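Local coordinates for glutathione S-transferase family protein (Pseudomonas putida, PDB 3LXZ) that probably conjugates reduced glutathione to a wide range of hydrophobic electrophiles, as a dimeric glutathione S-transferase, at residues Leu3-Phe8 with Pro51-Glu56; Val44-Lys49 with Phe59-Ser64; Ala135-Asn140 with Ala180-Ala185. All blocks are in the same frame, centred on the assembly; numbering follows the deposited sequence. Where two conformers were deposited one is given.

Contact 1. Residues Leu3-Phe8 with Pro51-Glu56; sequences LKLYGF and PVLETE
Tyr6 N donates to Val52 O at 2.8 Å. Glu54 N donates to Lys4 O at the same length. These bonds pair strands 3-7 and 52-55, the antiparallel central pair of the thioredoxin-fold sheet in the N-terminal domain of a glutathione S-transferase. A cis peptide bond precedes Pro51, the cis-proline of this fold. Two return bonds, Val52 N to Tyr6 O and the longer Lys4 N to Glu54 O, complete the ladder. Leu5 and Leu53 form the non-hydrogen-bonded pair between them. On their face Leu5 packs on helix 12-23, Leu53 on helix 63-73 and Pro51 on both. Leu5 CD1 lies 3.9 Å from Pro51 CB, and the two side chains run alongside each other.

Tyr6, Val52, Lys4 and Glu54 lie on the other face. Phe59 meets the Tyr6 ring edge-to-face. Glu54 CG is anti to its backbone nitrogen (chi1 -171°) and the chain is extended beyond it, which carries the carboxylate to the ring edge. Tyr6 OH reaches Glu54 OE1 at 2.9 Å from above the carboxylate plane. A phenylalanine here would probably leave OE1 without its hydroxyl donor and the carboxylate freer to turn. Lys4 CD lies 3.3 Å from Glu54 OE1.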
ATOM      1  N   LEU A   3      11.161  22.585   0.363  1.00 30.01           N
ATOM      2  CA  LEU A   3      10.190  21.525   0.699  1.00 26.97           C
ATOM      3  C   LEU A   3       9.442  21.841   1.981  1.00 26.18           C
ATOM      4  O   LEU A   3      10.040  22.314   2.972  1.00 26.11           O
ATOM      5  CB  LEU A   3      10.877  20.166   0.869  1.00 26.31           C
ATOM      6  CG  LEU A   3      11.593  19.548  -0.324  1.00 25.44           C
ATOM      7  CD1 LEU A   3      12.229  18.252   0.150  1.00 25.91           C
ATOM      8  CD2 LEU A   3      10.649  19.298  -1.484  1.00 23.87           C
ATOM      9  N   LYS A   4       8.141  21.571   1.985  1.00 24.27           N
ATOM     10  CA  LYS A   4       7.339  21.746   3.181  1.00 24.01           C
ATOM     11  C   LYS A   4       6.688  20.401   3.486  1.00 22.91           C
ATOM     12  O   LYS A   4       6.160  19.756   2.588  1.00 22.88           O
ATOM     13  CB  LYS A   4       6.245  22.780   2.970  1.00 24.34           C
ATOM     14  CG  LYS A   4       6.676  24.207   2.579  1.00 27.24           C
ATOM     15  CD  LYS A   4       5.414  25.116   2.614  1.00 31.31           C
ATOM     16  CE  LYS A   4       5.708  26.613   2.555  1.00 35.95           C
ATOM     17  NZ  LYS A   4       6.809  26.974   1.622  1.00 38.44           N
ATOM     18  N   LEU A   5       6.714  19.993   4.745  1.00 21.05           N
ATOM     19  CA  LEU A   5       6.056  18.757   5.156  1.00 18.96           C
ATOM     20  C   LEU A   5       4.819  19.081   5.990  1.00 18.94           C
ATOM     21  O   LEU A   5       4.943  19.594   7.109  1.00 18.50           O
ATOM     22  CB  LEU A   5       7.016  17.895   5.979  1.00 18.67           C
ATOM     23  CG  LEU A   5       6.497  16.505   6.351  1.00 19.13           C
ATOM     24  CD1 LEU A   5       6.220  15.638   5.084  1.00 20.71           C
ATOM     25  CD2 LEU A   5       7.550  15.854   7.229  1.00 19.30           C
ATOM     26  N   TYR A   6       3.635  18.774   5.455  1.00 18.15           N
ATOM     27  CA  TYR A   6       2.396  18.994   6.166  1.00 17.71           C
ATOM     28  C   TYR A   6       2.087  17.767   6.996  1.00 18.27           C
ATOM     29  O   TYR A   6       2.019  16.653   6.459  1.00 18.09           O
ATOM     30  CB  TYR A   6       1.205  19.185   5.200  1.00 17.89           C
ATOM     31  CG  TYR A   6       1.171  20.524   4.489  1.00 19.87           C
ATOM     32  CD1 TYR A   6       2.261  20.956   3.742  1.00 22.14           C
ATOM     33  CD2 TYR A   6       0.037  21.338   4.543  1.00 21.75           C
ATOM     34  CE1 TYR A   6       2.230  22.176   3.081  1.00 23.56           C
ATOM     35  CE2 TYR A   6       0.005  22.561   3.878  1.00 24.12           C
ATOM     36  CZ  TYR A   6       1.103  22.959   3.150  1.00 24.72           C
ATOM     37  OH  TYR A   6       1.087  24.158   2.463  1.00 27.49           O
ATOM     38  N   GLY A   7       1.883  17.963   8.291  1.00 17.25           N
ATOM     39  CA  GLY A   7       1.407  16.873   9.144  1.00 17.63           C
ATOM     40  C   GLY A   7       1.454  17.287  10.604  1.00 18.53           C
ATOM     41  O   GLY A   7       1.287  18.466  10.945  1.00 17.88           O
ATOM     42  N   PHE A   8       1.640  16.322  11.479  1.00 18.25           N
ATOM     43  CA  PHE A   8       1.744  16.647  12.879  1.00 18.35           C
ATOM     44  C   PHE A   8       2.647  15.623  13.521  1.00 17.73           C
ATOM     45  O   PHE A   8       2.679  14.489  13.105  1.00 16.19           O
ATOM     46  CB  PHE A   8       0.355  16.765  13.524  1.00 19.05           C
ATOM     47  CG  PHE A   8      -0.484  15.492  13.484  1.00 18.86           C
ATOM     48  CD1 PHE A   8      -1.198  15.124  12.322  1.00 17.84           C
ATOM     49  CD2 PHE A   8      -0.570  14.679  14.613  1.00 19.39           C
ATOM     50  CE1 PHE A   8      -1.965  13.961  12.305  1.00 19.75           C
ATOM     51  CE2 PHE A   8      -1.350  13.515  14.615  1.00 19.62           C
ATOM     52  CZ  PHE A   8      -2.045  13.156  13.454  1.00 20.46           C
ATOM     53  N   PRO A  51       1.237  12.140   5.992  1.00 17.04           N
ATOM     54  CA  PRO A  51       1.631  13.512   5.666  1.00 17.24           C
ATOM     55  C   PRO A  51       1.435  13.895   4.213  1.00 17.10           C
ATOM     56  O   PRO A  51       1.126  13.044   3.399  1.00 17.33           O
ATOM     57  CB  PRO A  51       3.130  13.501   5.957  1.00 16.67           C
ATOM     58  CG  PRO A  51       3.535  12.101   5.532  1.00 15.60           C
ATOM     59  CD  PRO A  51       2.402  11.227   5.967  1.00 16.81           C
ATOM     60  N   VAL A  52       1.697  15.169   3.890  1.00 17.75           N
ATOM     61  CA  VAL A  52       1.730  15.637   2.504  1.00 18.00           C
ATOM     62  C   VAL A  52       3.033  16.423   2.297  1.00 17.80           C
ATOM     63  O   VAL A  52       3.389  17.240   3.150  1.00 18.41           O
ATOM     64  CB  VAL A  52       0.503  16.506   2.181  1.00 18.98           C
ATOM     65  CG1 VAL A  52       0.428  16.841   0.688  1.00 20.07           C
ATOM     66  CG2 VAL A  52      -0.754  15.782   2.561  1.00 20.46           C
ATOM     67  N   LEU A  53       3.745  16.154   1.212  1.00 16.43           N
ATOM     68  CA  LEU A  53       4.946  16.925   0.850  1.00 17.12           C
ATOM     69  C   LEU A  53       4.566  17.994  -0.158  1.00 18.50           C
ATOM     70  O   LEU A  53       3.972  17.682  -1.187  1.00 17.90           O
ATOM     71  CB  LEU A  53       6.006  16.047   0.195  1.00 17.40           C
ATOM     72  CG  LEU A  53       7.392  16.697   0.020  1.00 16.95           C
ATOM     73  CD1 LEU A  53       8.114  16.867   1.387  1.00 20.65           C
ATOM     74  CD2 LEU A  53       8.244  15.887  -0.939  1.00 17.58           C
ATOM     75  N   GLU A  54       4.914  19.248   0.120  1.00 18.59           N
ATOM     76  CA  GLU A  54       4.674  20.283  -0.866  1.00 20.59           C
ATOM     77  C   GLU A  54       5.951  20.577  -1.621  1.00 20.99           C
ATOM     78  O   GLU A  54       6.978  20.900  -1.022  1.00 20.51           O
ATOM     79  CB  GLU A  54       4.093  21.559  -0.235  1.00 20.51           C
ATOM     80  CG  GLU A  54       3.635  22.578  -1.325  1.00 23.33           C
ATOM     81  CD  GLU A  54       2.940  23.842  -0.765  1.00 26.90           C
ATOM     82  OE1 GLU A  54       3.145  24.173   0.408  1.00 26.24           O
ATOM     83  OE2 GLU A  54       2.188  24.515  -1.523  1.00 28.79           O
ATOM     84  N   THR A  55       5.894  20.439  -2.945  1.00 22.22           N
ATOM     85  CA  THR A  55       7.062  20.663  -3.797  1.00 22.82           C
ATOM     86  C   THR A  55       6.741  21.844  -4.731  1.00 24.01           C
ATOM     87  O   THR A  55       5.582  22.287  -4.793  1.00 23.13           O
ATOM     88  CB  THR A  55       7.376  19.424  -4.662  1.00 22.94           C
ATOM     89  OG1 THR A  55       6.434  19.351  -5.748  1.00 22.59           O
ATOM     90  CG2 THR A  55       7.317  18.125  -3.820  1.00 22.59           C
ATOM     91  N   GLU A  56       7.753  22.343  -5.448  1.00 25.64           N
ATOM     92  CA  GLU A  56       7.523  23.294  -6.536  1.00 27.50           C
ATOM     93  C   GLU A  56       6.478  22.843  -7.569  1.00 27.58           C
ATOM     94  O   GLU A  56       5.835  23.685  -8.214  1.00 27.74           O
ATOM     95  CB  GLU A  56       8.845  23.680  -7.239  1.00 28.56           C
ATOM     96  CG  GLU A  56       9.671  22.492  -7.731  1.00 33.28           C
ATOM     97  CD  GLU A  56      10.778  22.872  -8.714  1.00 38.91           C
ATOM     98  OE1 GLU A  56      10.513  23.677  -9.638  1.00 43.97           O
ATOM     99  OE2 GLU A  56      11.897  22.336  -8.581  1.00 41.30           O
TER

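Contact 2. Residues Val44-Lys49 with Phe59-Ser64; sequences VSPRGK and FLSETS
Val44 and Phe59 make the apolar part of this contact, a CH-pi interaction within the thioredoxin-like N-terminal domain. Val44 CG1 sits over the centre of one face of the Phe59 ring, 3.9 Å from the centroid and 12° off the ring normal. CG1 is anti to the Val44 backbone nitrogen (chi1 -179°), which sets this methyl over the ring. Further along, the packing is lighter. Ser45 OG lies 3.8 Å from Ser61 CB, and Pro46 CD is 3.9 Å from Ser61 OG. Lys49 CG comes within 4.2 Å of Glu62 OE2, but the lysine's ammonium runs off elsewhere.

The polar bonds shape the loop itself. A type I beta turn runs from Ser45 to Gly48 and is closed by Gly48 N to Ser45 O at 2.9 Å. Ser45 OG donates to Lys49 O at 2.6 Å, with the donor tilted 19° from the carbonyl plane. This second bond ties the residue after the turn back to its start.

Other polar ends turn to the second subunit. Ser61 OG bonds Glu92 of that subunit, and Glu62 OE2 bonds its Tyr100. Glu62 also occupies the N-cap position of helix 63-73. Lys49 and Thr63, one on each segment, belong to the glutathione site seen in a structure of this protein. Thr63 itself does not touch the loop.

In the fold, the loop follows helix 39-42 and leads to strand 52-55. It lies beside the edge strand 58-61, where Val44, Ser45 and Phe59 all touch Val52 of the neighbouring strand, and the start of helix 63-73 carries Thr63 against helix 12-23.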
ATOM      1  N   VAL A  44      -5.806  19.449   0.023  1.00 23.52           N
ATOM      2  CA  VAL A  44      -4.369  19.221   0.199  1.00 21.79           C
ATOM      3  C   VAL A  44      -4.027  17.727   0.078  1.00 20.77           C
ATOM      4  O   VAL A  44      -3.066  17.332  -0.610  1.00 20.01           O
ATOM      5  CB  VAL A  44      -3.882  19.697   1.587  1.00 21.82           C
ATOM      6  CG1 VAL A  44      -2.342  19.455   1.727  1.00 20.27           C
ATOM      7  CG2 VAL A  44      -4.303  21.180   1.837  1.00 22.77           C
ATOM      8  N   SER A  45      -4.816  16.909   0.767  1.00 19.31           N
ATOM      9  CA  SER A  45      -4.578  15.476   0.831  1.00 19.17           C
ATOM     10  C   SER A  45      -5.841  14.738   0.424  1.00 17.78           C
ATOM     11  O   SER A  45      -6.807  14.794   1.155  1.00 17.63           O
ATOM     12  CB  SER A  45      -4.222  15.076   2.245  1.00 18.62           C
ATOM     13  OG  SER A  45      -3.668  13.776   2.231  1.00 20.37           O
ATOM     14  N   PRO A  46      -5.823  14.050  -0.735  1.00 18.08           N
ATOM     15  CA  PRO A  46      -7.117  13.685  -1.336  1.00 17.05           C
ATOM     16  C   PRO A  46      -7.939  12.612  -0.655  1.00 15.73           C
ATOM     17  O   PRO A  46      -9.084  12.489  -0.992  1.00 15.16           O
ATOM     18  CB  PRO A  46      -6.773  13.206  -2.740  1.00 17.66           C
ATOM     19  CG  PRO A  46      -5.253  13.328  -2.909  1.00 18.95           C
ATOM     20  CD  PRO A  46      -4.692  13.983  -1.692  1.00 17.68           C
ATOM     21  N   ARG A  47      -7.326  11.823   0.221  1.00 15.10           N
ATOM     22  CA  ARG A  47      -8.064  10.894   1.093  1.00 15.42           C
ATOM     23  C   ARG A  47      -8.039  11.344   2.563  1.00 17.07           C
ATOM     24  O   ARG A  47      -8.601  10.676   3.444  1.00 17.04           O
ATOM     25  CB  ARG A  47      -7.492   9.465   0.935  1.00 15.52           C
ATOM     26  CG  ARG A  47      -8.212   8.364   1.723  1.00 14.42           C
ATOM     27  CD  ARG A  47      -9.641   8.130   1.229  1.00 18.69           C
ATOM     28  NE  ARG A  47     -10.292   7.069   2.002  1.00 19.41           N
ATOM     29  CZ  ARG A  47     -10.950   7.270   3.139  1.00 19.70           C
ATOM     30  NH1 ARG A  47     -11.077   8.496   3.605  1.00 20.61           N
ATOM     31  NH2 ARG A  47     -11.496   6.244   3.794  1.00 20.15           N
ATOM     32  N   GLY A  48      -7.401  12.481   2.822  1.00 17.81           N
ATOM     33  CA  GLY A  48      -7.407  13.065   4.165  1.00 18.40           C
ATOM     34  C   GLY A  48      -6.290  12.496   5.029  1.00 19.53           C
ATOM     35  O   GLY A  48      -6.306  12.638   6.249  1.00 18.95           O
ATOM     36  N   LYS A  49      -5.329  11.833   4.394  1.00 19.19           N
ATOM     37  CA  LYS A  49      -4.225  11.209   5.126  1.00 19.05           C
ATOM     38  C   LYS A  49      -3.111  12.197   5.379  1.00 18.79           C
ATOM     39  O   LYS A  49      -2.980  13.187   4.716  1.00 19.31           O
ATOM     40  CB  LYS A  49      -3.615  10.026   4.338  1.00 19.87           C
ATOM     41  CG  LYS A  49      -4.575   8.823   4.099  1.00 19.73           C
ATOM     42  CD  LYS A  49      -5.284   8.356   5.362  1.00 20.18           C
ATOM     43  CE  LYS A  49      -6.379   7.401   4.976  1.00 22.40           C
ATOM     44  NZ  LYS A  49      -7.129   6.784   6.109  1.00 21.44           N
ATOM     45  N   PHE A  59       1.478  19.144  -4.477  1.00 20.42           N
ATOM     46  CA  PHE A  59       1.443  18.271  -3.313  1.00 20.38           C
ATOM     47  C   PHE A  59       1.560  16.793  -3.682  1.00 20.00           C
ATOM     48  O   PHE A  59       0.958  16.356  -4.675  1.00 20.55           O
ATOM     49  CB  PHE A  59       0.100  18.428  -2.598  1.00 20.25           C
ATOM     50  CG  PHE A  59      -0.078  19.728  -1.879  1.00 25.21           C
ATOM     51  CD1 PHE A  59       0.705  20.051  -0.768  1.00 26.92           C
ATOM     52  CD2 PHE A  59      -1.080  20.619  -2.287  1.00 25.89           C
ATOM     53  CE1 PHE A  59       0.503  21.270  -0.103  1.00 27.74           C
ATOM     54  CE2 PHE A  59      -1.282  21.829  -1.621  1.00 28.85           C
ATOM     55  CZ  PHE A  59      -0.500  22.142  -0.530  1.00 27.12           C
ATOM     56  N   LEU A  60       2.308  16.029  -2.876  1.00 18.16           N
ATOM     57  CA  LEU A  60       2.295  14.552  -2.934  1.00 17.86           C
ATOM     58  C   LEU A  60       1.892  14.026  -1.574  1.00 16.31           C
ATOM     59  O   LEU A  60       2.455  14.473  -0.569  1.00 18.09           O
ATOM     60  CB  LEU A  60       3.692  13.993  -3.257  1.00 17.79           C
ATOM     61  CG  LEU A  60       4.278  14.113  -4.653  1.00 19.84           C
ATOM     62  CD1 LEU A  60       5.747  13.748  -4.675  1.00 23.03           C
ATOM     63  CD2 LEU A  60       3.489  13.247  -5.655  1.00 22.54           C
ATOM     64  N   SER A  61       0.922  13.104  -1.520  1.00 16.67           N
ATOM     65  CA  SER A  61       0.509  12.442  -0.289  1.00 16.36           C
ATOM     66  C   SER A  61       0.996  10.991  -0.297  1.00 16.64           C
ATOM     67  O   SER A  61       1.525  10.534  -1.303  1.00 16.83           O
ATOM     68  CB  SER A  61      -1.029  12.498  -0.137  1.00 16.87           C
ATOM     69  OG  SER A  61      -1.636  11.610  -1.065  1.00 19.44           O
ATOM     70  N   GLU A  62       0.824  10.276   0.825  1.00 17.40           N
ATOM     71  CA  GLU A  62       1.214   8.846   1.018  1.00 16.43           C
ATOM     72  C   GLU A  62       2.709   8.712   1.324  1.00 16.74           C
ATOM     73  O   GLU A  62       3.556   8.939   0.435  1.00 16.14           O
ATOM     74  CB  GLU A  62       0.875   7.936  -0.181  1.00 17.15           C
ATOM     75  CG  GLU A  62      -0.632   7.908  -0.545  1.00 16.65           C
ATOM     76  CD  GLU A  62      -1.506   7.252   0.512  1.00 19.95           C
ATOM     77  OE1 GLU A  62      -1.018   6.358   1.251  1.00 23.89           O
ATOM     78  OE2 GLU A  62      -2.707   7.609   0.596  1.00 19.45           O
ATOM     79  N   THR A  63       3.030   8.348   2.569  1.00 16.77           N
ATOM     80  CA  THR A  63       4.444   8.226   2.979  1.00 17.27           C
ATOM     81  C   THR A  63       5.296   7.436   1.980  1.00 17.20           C
ATOM     82  O   THR A  63       6.396   7.882   1.585  1.00 17.87           O
ATOM     83  CB  THR A  63       4.557   7.644   4.423  1.00 18.50           C
ATOM     84  OG1 THR A  63       4.142   8.667   5.351  1.00 18.81           O
ATOM     85  CG2 THR A  63       6.000   7.227   4.758  1.00 17.90           C
ATOM     86  N   SER A  64       4.820   6.259   1.580  1.00 16.19           N
ATOM     87  CA  SER A  64       5.618   5.432   0.678  1.00 16.47           C
ATOM     88  C   SER A  64       5.967   6.209  -0.602  1.00 16.14           C
ATOM     89  O   SER A  64       7.104   6.146  -1.077  1.00 16.00           O
ATOM     90  CB  SER A  64       4.934   4.112   0.351  1.00 17.12           C
ATOM     91  OG  SER A  64       3.735   4.341  -0.360  1.00 18.26           O
TER

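Contact 3. Residues Ala135-Asn140 with Ala180-Ala185; sequences ATLKRN and ADFPQA
Lys138 and Phe182 make a cation-pi contact that joins two parts of the all-helical C-terminal domain of the glutathione S-transferase. Lys138 NZ is 3.8 Å from the Phe182 ring centroid and 28° off its normal. It stands over one face, shifted toward the rim near Phe182 CD1. Bends at chi3 and chi4, both -60°, bring the ammonium back over the ring. The same NZ has a weak hydrogen bond, 3.5 Å long, to Asp181 O. The ammonium thus meets both the pi cloud and a backbone carbonyl just before helix 183-193.

Apolar packing adds to this. Lys138 CB lies 3.7 Å from Phe182 CZ, so the base of the lysine also touches the ring. Leu137 crosses Phe182 at about a right angle, and its CD2 is 4.1 Å from Phe182 CE2. On the face opposite Lys138 NZ, Ala185 CB sits 3.4 Å above the centre of the ring plane, leaving the phenyl group sandwiched.

Phe182 occupies the N-cap position of helix 183-193, and its ring reaches across to the last turn of helix 120-140. Phe143 meets the ring with planes at about 70°. Leu137 packs on helix 84-106, and both Leu137 and Ala185 touch Phe159 of helix 154-174.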
ATOM      1  N   ALA A 135       4.725 -12.595  11.210  1.00 17.15           N
ATOM      2  CA  ALA A 135       5.285 -13.828  10.613  1.00 17.30           C
ATOM      3  C   ALA A 135       5.960 -13.531   9.275  1.00 16.52           C
ATOM      4  O   ALA A 135       7.079 -14.006   9.027  1.00 16.61           O
ATOM      5  CB  ALA A 135       4.209 -14.906  10.444  1.00 17.68           C
ATOM      6  N   THR A 136       5.273 -12.742   8.432  1.00 16.56           N
ATOM      7  CA  THR A 136       5.803 -12.275   7.133  1.00 15.65           C
ATOM      8  C   THR A 136       7.110 -11.511   7.273  1.00 15.81           C
ATOM      9  O   THR A 136       8.081 -11.733   6.539  1.00 14.57           O
ATOM     10  CB  THR A 136       4.759 -11.432   6.409  1.00 16.65           C
ATOM     11  OG1 THR A 136       3.627 -12.242   6.076  1.00 17.81           O
ATOM     12  CG2 THR A 136       5.324 -10.749   5.126  1.00 17.22           C
ATOM     13  N   LEU A 137       7.144 -10.599   8.232  1.00 15.67           N
ATOM     14  CA  LEU A 137       8.357  -9.811   8.474  1.00 16.37           C
ATOM     15  C   LEU A 137       9.537 -10.687   8.916  1.00 16.31           C
ATOM     16  O   LEU A 137      10.694 -10.473   8.487  1.00 16.37           O
ATOM     17  CB  LEU A 137       8.065  -8.676   9.486  1.00 15.30           C
ATOM     18  CG  LEU A 137       9.208  -7.708   9.793  1.00 17.18           C
ATOM     19  CD1 LEU A 137       9.758  -7.063   8.523  1.00 17.47           C
ATOM     20  CD2 LEU A 137       8.793  -6.648  10.847  1.00 15.50           C
ATOM     21  N   LYS A 138       9.251 -11.687   9.731  1.00 16.94           N
ATOM     22  CA  LYS A 138      10.305 -12.567  10.226  1.00 18.35           C
ATOM     23  C   LYS A 138      10.874 -13.419   9.106  1.00 19.25           C
ATOM     24  O   LYS A 138      12.090 -13.626   9.032  1.00 18.95           O
ATOM     25  CB  LYS A 138       9.787 -13.487  11.333  1.00 18.63           C
ATOM     26  CG  LYS A 138      10.917 -14.346  11.957  1.00 21.46           C
ATOM     27  CD  LYS A 138      10.329 -15.544  12.702  1.00 27.54           C
ATOM     28  CE  LYS A 138       9.451 -15.018  13.770  1.00 29.55           C
ATOM     29  NZ  LYS A 138      10.250 -14.176  14.698  1.00 32.79           N
ATOM     30  N   ARG A 139       9.976 -13.894   8.236  1.00 19.10           N
ATOM     31  CA  ARG A 139      10.334 -14.756   7.122  1.00 19.78           C
ATOM     32  C   ARG A 139      11.093 -14.002   6.037  1.00 19.97           C
ATOM     33  O   ARG A 139      12.058 -14.528   5.463  1.00 20.09           O
ATOM     34  CB  ARG A 139       9.032 -15.388   6.618  1.00 20.44           C
ATOM     35  CG  ARG A 139       8.953 -16.071   5.296  1.00 24.03           C
ATOM     36  CD  ARG A 139       7.496 -16.482   5.057  1.00 25.45           C
ATOM     37  NE  ARG A 139       6.918 -17.219   6.191  1.00 25.84           N
ATOM     38  CZ  ARG A 139       5.796 -16.914   6.869  1.00 23.70           C
ATOM     39  NH1 ARG A 139       5.036 -15.870   6.572  1.00 21.91           N
ATOM     40  NH2 ARG A 139       5.413 -17.692   7.881  1.00 24.16           N
ATOM     41  N   ASN A 140      10.665 -12.776   5.755  1.00 20.09           N
ATOM     42  CA  ASN A 140      11.189 -12.022   4.609  1.00 19.81           C
ATOM     43  C   ASN A 140      12.290 -11.040   4.941  1.00 19.59           C
ATOM     44  O   ASN A 140      13.111 -10.722   4.074  1.00 19.92           O
ATOM     45  CB  ASN A 140      10.031 -11.317   3.870  1.00 20.27           C
ATOM     46  CG  ASN A 140      10.386 -10.934   2.455  1.00 20.17           C
ATOM     47  OD1 ASN A 140      11.044 -11.681   1.755  1.00 21.61           O
ATOM     48  ND2 ASN A 140       9.934  -9.784   2.019  1.00 20.67           N
ATOM     49  N   ALA A 180       8.438 -10.132  22.010  1.00 25.22           N
ATOM     50  CA  ALA A 180       9.021 -11.076  22.982  1.00 25.75           C
ATOM     51  C   ALA A 180       9.663 -12.310  22.341  1.00 25.77           C
ATOM     52  O   ALA A 180      10.631 -12.837  22.884  1.00 26.27           O
ATOM     53  CB  ALA A 180       7.984 -11.503  24.032  1.00 26.01           C
ATOM     54  N   ASP A 181       9.102 -12.754  21.210  0.50 25.70           N
ATOM     55  CA  ASP A 181       9.615 -13.900  20.453  0.50 25.83           C
ATOM     56  C   ASP A 181      10.207 -13.551  19.075  0.50 25.40           C
ATOM     57  O   ASP A 181      10.283 -14.408  18.186  0.50 25.30           O
ATOM     58  CB  ASP A 181       8.539 -14.981  20.316  0.50 26.40           C
ATOM     59  CG  ASP A 181       8.779 -16.151  21.249  0.50 27.34           C
ATOM     60  OD1 ASP A 181       9.084 -15.912  22.440  0.50 28.36           O
ATOM     61  OD2 ASP A 181       8.686 -17.311  20.778  0.50 30.77           O
ATOM     62  N   PHE A 182      10.642 -12.301  18.919  1.00 24.67           N
ATOM     63  CA  PHE A 182      11.165 -11.802  17.633  1.00 23.45           C
ATOM     64  C   PHE A 182      12.406 -10.986  17.954  1.00 22.78           C
ATOM     65  O   PHE A 182      12.386  -9.760  17.820  1.00 22.41           O
ATOM     66  CB  PHE A 182      10.110 -10.880  16.981  1.00 23.55           C
ATOM     67  CG  PHE A 182      10.300 -10.651  15.496  1.00 22.70           C
ATOM     68  CD1 PHE A 182      11.496 -10.996  14.855  1.00 20.67           C
ATOM     69  CD2 PHE A 182       9.269 -10.061  14.735  1.00 22.39           C
ATOM     70  CE1 PHE A 182      11.654 -10.810  13.494  1.00 21.14           C
ATOM     71  CE2 PHE A 182       9.429  -9.835  13.363  1.00 20.95           C
ATOM     72  CZ  PHE A 182      10.622 -10.203  12.738  1.00 22.65           C
ATOM     73  N   PRO A 183      13.492 -11.654  18.413  1.00 22.47           N
ATOM     74  CA  PRO A 183      14.630 -10.890  18.900  1.00 21.30           C
ATOM     75  C   PRO A 183      15.329 -10.034  17.858  1.00 20.87           C
ATOM     76  O   PRO A 183      15.904  -9.002  18.233  1.00 19.23           O
ATOM     77  CB  PRO A 183      15.596 -11.973  19.400  1.00 21.09           C
ATOM     78  CG  PRO A 183      15.119 -13.248  18.774  1.00 23.14           C
ATOM     79  CD  PRO A 183      13.641 -13.092  18.720  1.00 22.49           C
ATOM     80  N   GLN A 184      15.313 -10.483  16.595  1.00 20.91           N
ATOM     81  CA  GLN A 184      15.834  -9.692  15.463  1.00 20.86           C
ATOM     82  C   GLN A 184      15.199  -8.295  15.468  1.00 20.22           C
ATOM     83  O   GLN A 184      15.888  -7.272  15.304  1.00 19.45           O
ATOM     84  CB  GLN A 184      15.454 -10.340  14.100  1.00 22.03           C
ATOM     85  CG  GLN A 184      16.054 -11.687  13.797  1.00 24.65           C
ATOM     86  CD  GLN A 184      15.346 -12.868  14.478  1.00 29.44           C
ATOM     87  OE1 GLN A 184      14.351 -12.714  15.196  1.00 28.09           O
ATOM     88  NE2 GLN A 184      15.885 -14.075  14.249  1.00 30.26           N
ATOM     89  N   ALA A 185      13.879  -8.277  15.636  1.00 19.19           N
ATOM     90  CA  ALA A 185      13.098  -7.058  15.538  1.00 19.45           C
ATOM     91  C   ALA A 185      13.304  -6.248  16.816  1.00 18.77           C
ATOM     92  O   ALA A 185      13.433  -5.036  16.783  1.00 18.11           O
ATOM     93  CB  ALA A 185      11.614  -7.393  15.320  1.00 18.87           C
TER

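How the contacts relate
Contacts 1 and 2 belong to the N-terminal domain, with centres about 9 Å apart, and they touch. Leu53 N lies 2.8 Å from Leu60 O, a probable hydrogen bond between strands 52-55 and 58-61. Pro51 CD packs 3.2 Å from Thr63 OG1. Thr63 and Lys49 of contact 2 are glutathione-binding residues, although none is bound in this chain. So is Val50, just before Pro51 of contact 1, and both contacts border the site. Contact 3 lies in the C-terminal domain, away from that site. Its centre is about 33 Å from that of contact 1 and about 30 Å from that of contact 2. The dimer brings these regions together: Pro46 O of contact 2 is hydrogen-bonded to Thr136 OG1 and Arg139 NH1 of the second subunit.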